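Local coordinates for RNA-binding protein 12 (Homo sapiens, PDB 2EK1) that probably binds RNA through an RNA recognition motif, and forms a dimer in the crystal, at residues P15-V20 against M61-S66. Residues are numbered along the deposited sequence; the frame is centred on the assembly and turned at random.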
loop_
_atom_site.group_PDB
_atom_site.type_symbol
_atom_site.label_atom_id
_atom_site.label_comp_id
_atom_site.label_asym_id
_atom_site.label_seq_id
_atom_site.Cartn_x
_atom_site.Cartn_y
_atom_site.Cartn_z
ATOM N N PRO A 15 10.210 -0.246 -11.851
ATOM C CA PRO A 15 8.839 0.202 -11.375
ATOM C C PRO A 15 9.072 1.088 -10.164
ATOM O O PRO A 15 9.756 0.692 -9.217
ATOM C CB PRO A 15 8.060 -1.035 -10.993
ATOM C CG PRO A 15 9.175 -1.889 -10.533
ATOM C CD PRO A 15 10.359 -1.674 -11.527
ATOM N N THR A 16 8.533 2.302 -10.191
ATOM C CA THR A 16 8.823 3.192 -9.079
ATOM C C THR A 16 7.520 3.509 -8.429
ATOM O O THR A 16 6.533 3.779 -9.119
ATOM C CB THR A 16 9.551 4.399 -9.608
ATOM O OG1 THR A 16 8.745 5.022 -10.598
ATOM C CG2 THR A 16 10.817 3.912 -10.329
ATOM N N VAL A 17 7.545 3.493 -7.122
ATOM C CA VAL A 17 6.317 3.692 -6.369
ATOM C C VAL A 17 6.249 5.071 -5.782
ATOM O O VAL A 17 7.243 5.595 -5.244
ATOM C CB VAL A 17 6.217 2.667 -5.160
ATOM C CG1 VAL A 17 5.073 3.058 -4.244
ATOM C CG2 VAL A 17 6.178 1.275 -5.633
ATOM N N ILE A 18 5.099 5.696 -5.887
ATOM C CA ILE A 18 4.972 7.006 -5.254
ATOM C C ILE A 18 3.889 6.922 -4.127
ATOM O O ILE A 18 3.133 6.003 -4.048
ATOM C CB ILE A 18 4.448 8.078 -6.254
ATOM C CG1 ILE A 18 3.003 7.697 -6.659
ATOM C CG2 ILE A 18 5.415 8.185 -7.528
ATOM C CD1 ILE A 18 2.187 8.866 -7.264
ATOM N N LYS A 19 3.803 7.948 -3.326
ATOM C CA LYS A 19 2.803 8.052 -2.301
ATOM C C LYS A 19 1.814 9.116 -2.661
ATOM O O LYS A 19 2.154 10.176 -3.250
ATOM C CB LYS A 19 3.447 8.381 -0.965
ATOM C CG LYS A 19 4.094 7.199 -0.376
ATOM C CD LYS A 19 4.506 7.484 1.140
ATOM C CE LYS A 19 3.830 8.761 1.750
ATOM N NZ LYS A 19 4.808 9.271 2.842
ATOM N N VAL A 20 0.574 8.866 -2.247
ATOM C CA VAL A 20 -0.567 9.747 -2.477
ATOM C C VAL A 20 -1.159 9.952 -1.108
ATOM O O VAL A 20 -1.348 8.986 -0.348
ATOM C CB VAL A 20 -1.558 9.000 -3.406
ATOM C CG1 VAL A 20 -2.757 9.872 -3.795
ATOM C CG2 VAL A 20 -0.782 8.520 -4.696
HETATM N N MSE A 61 -0.285 4.058 -2.217
HETATM C CA MSE A 61 0.991 3.849 -2.871
HETATM C C MSE A 61 0.461 3.417 -4.219
HETATM O O MSE A 61 -0.564 2.690 -4.316
HETATM C CB MSE A 61 1.771 2.698 -2.236
HETATM C CG MSE A 61 2.006 2.869 -0.749
HETATM SE SE MSE A 61 3.082 1.403 -0.102
HETATM C CE MSE A 61 4.676 2.357 -0.626
ATOM N N VAL A 62 1.161 3.855 -5.246
ATOM C CA VAL A 62 0.775 3.582 -6.607
ATOM C C VAL A 62 2.118 3.498 -7.411
ATOM O O VAL A 62 3.127 4.168 -7.072
ATOM C CB VAL A 62 -0.140 4.765 -6.994
ATOM C CG1 VAL A 62 0.342 5.475 -8.144
ATOM C CG2 VAL A 62 -1.597 4.363 -7.019
ATOM N N ALA A 63 2.147 2.662 -8.439
ATOM C CA ALA A 63 3.413 2.488 -9.178
ATOM C C ALA A 63 3.301 2.764 -10.667
ATOM O O ALA A 63 2.271 2.672 -11.224
ATOM C CB ALA A 63 3.981 1.105 -8.954
ATOM N N PHE A 64 4.444 3.076 -11.266
ATOM C CA PHE A 64 4.543 3.407 -12.662
ATOM C C PHE A 64 5.698 2.549 -13.183
ATOM O O PHE A 64 6.639 2.157 -12.417
ATOM C CB PHE A 64 4.921 4.906 -12.804
ATOM C CG PHE A 64 3.906 5.837 -12.215
ATOM C CD1 PHE A 64 2.890 6.394 -13.012
ATOM C CD2 PHE A 64 3.915 6.111 -10.888
ATOM C CE1 PHE A 64 1.926 7.211 -12.478
ATOM C CE2 PHE A 64 2.907 6.959 -10.342
ATOM C CZ PHE A 64 1.927 7.501 -11.142
ATOM N N GLU A 65 5.621 2.320 -14.477
ATOM C CA GLU A 65 6.594 1.526 -15.186
ATOM C C GLU A 65 8.000 2.023 -15.142
ATOM O O GLU A 65 8.906 1.250 -15.119
ATOM C CB GLU A 65 6.175 1.308 -16.652
ATOM C CG GLU A 65 4.823 0.536 -16.825
ATOM C CD GLU A 65 4.814 -0.870 -16.236
ATOM O OE1 GLU A 65 3.890 -1.686 -16.555
ATOM O OE2 GLU A 65 5.727 -1.197 -15.426
ATOM N N SER A 66 8.191 3.312 -15.118
ATOM C CA SER A 66 9.550 3.846 -15.075
ATOM C C SER A 66 9.694 4.953 -14.006
ATOM O O SER A 66 8.673 5.517 -13.519
ATOM C CB SER A 66 9.895 4.439 -16.439
ATOM O OG SER A 66 9.002 5.497 -16.726
#
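Ile18 and Phe64 meet on the helix-covered face of the RNA recognition motif, where strand 16-20 and strand 61-64 run antiparallel as neighbours at the centre of the sheet. Phe64 turns its ring edge to Ile18. Its CE2 lies 3.7 Å from Ile18 CD1, and Ile18 CG1 sits in the ring plane at the same edge. Ile18 CG1 falls between the backbone N and the carbonyl carbon (chi1 65°), which carries the chain to the ring and to Val62. Ile18 and Val62 stand side by side and point the same way, with Ile18 CG1 3.8 Å from Val62 CG1. Helix 67-77 packs on this layer, Val74 against Ile18 and Ala73 against Phe64.

Val17, Ala63 and Met61, a selenomethionine, occupy the other face, turned away from the helices, which in RNA recognition motifs usually meets RNA. The Met61 chain bends at chi3 (85°), and its CE comes within 3.7 Å of Val17 CG1. Met61 also packs on Cys47 of the second subunit. Val17 CG2 rests 4.0 Å from Ala63 CB.

Past the strand end, Ser66 caps helix 67-77, and its OG bonds to Glu69. Thr16 OG1 donates to Ser66 O at 3.0 Å, approaching from above the carbonyl plane. Replacing Thr16 by a valine would probably leave Ser66 O without its hydroxyl donor and loosen the tie between strand 16-20 and the helix start.

Two pairs of backbone hydrogen bonds join Thr16 with Phe64 and Ile18 with Val62. The bond from Ile18 N to Val62 O measures 2.8 Å and is nearly straight at the hydrogen (165°).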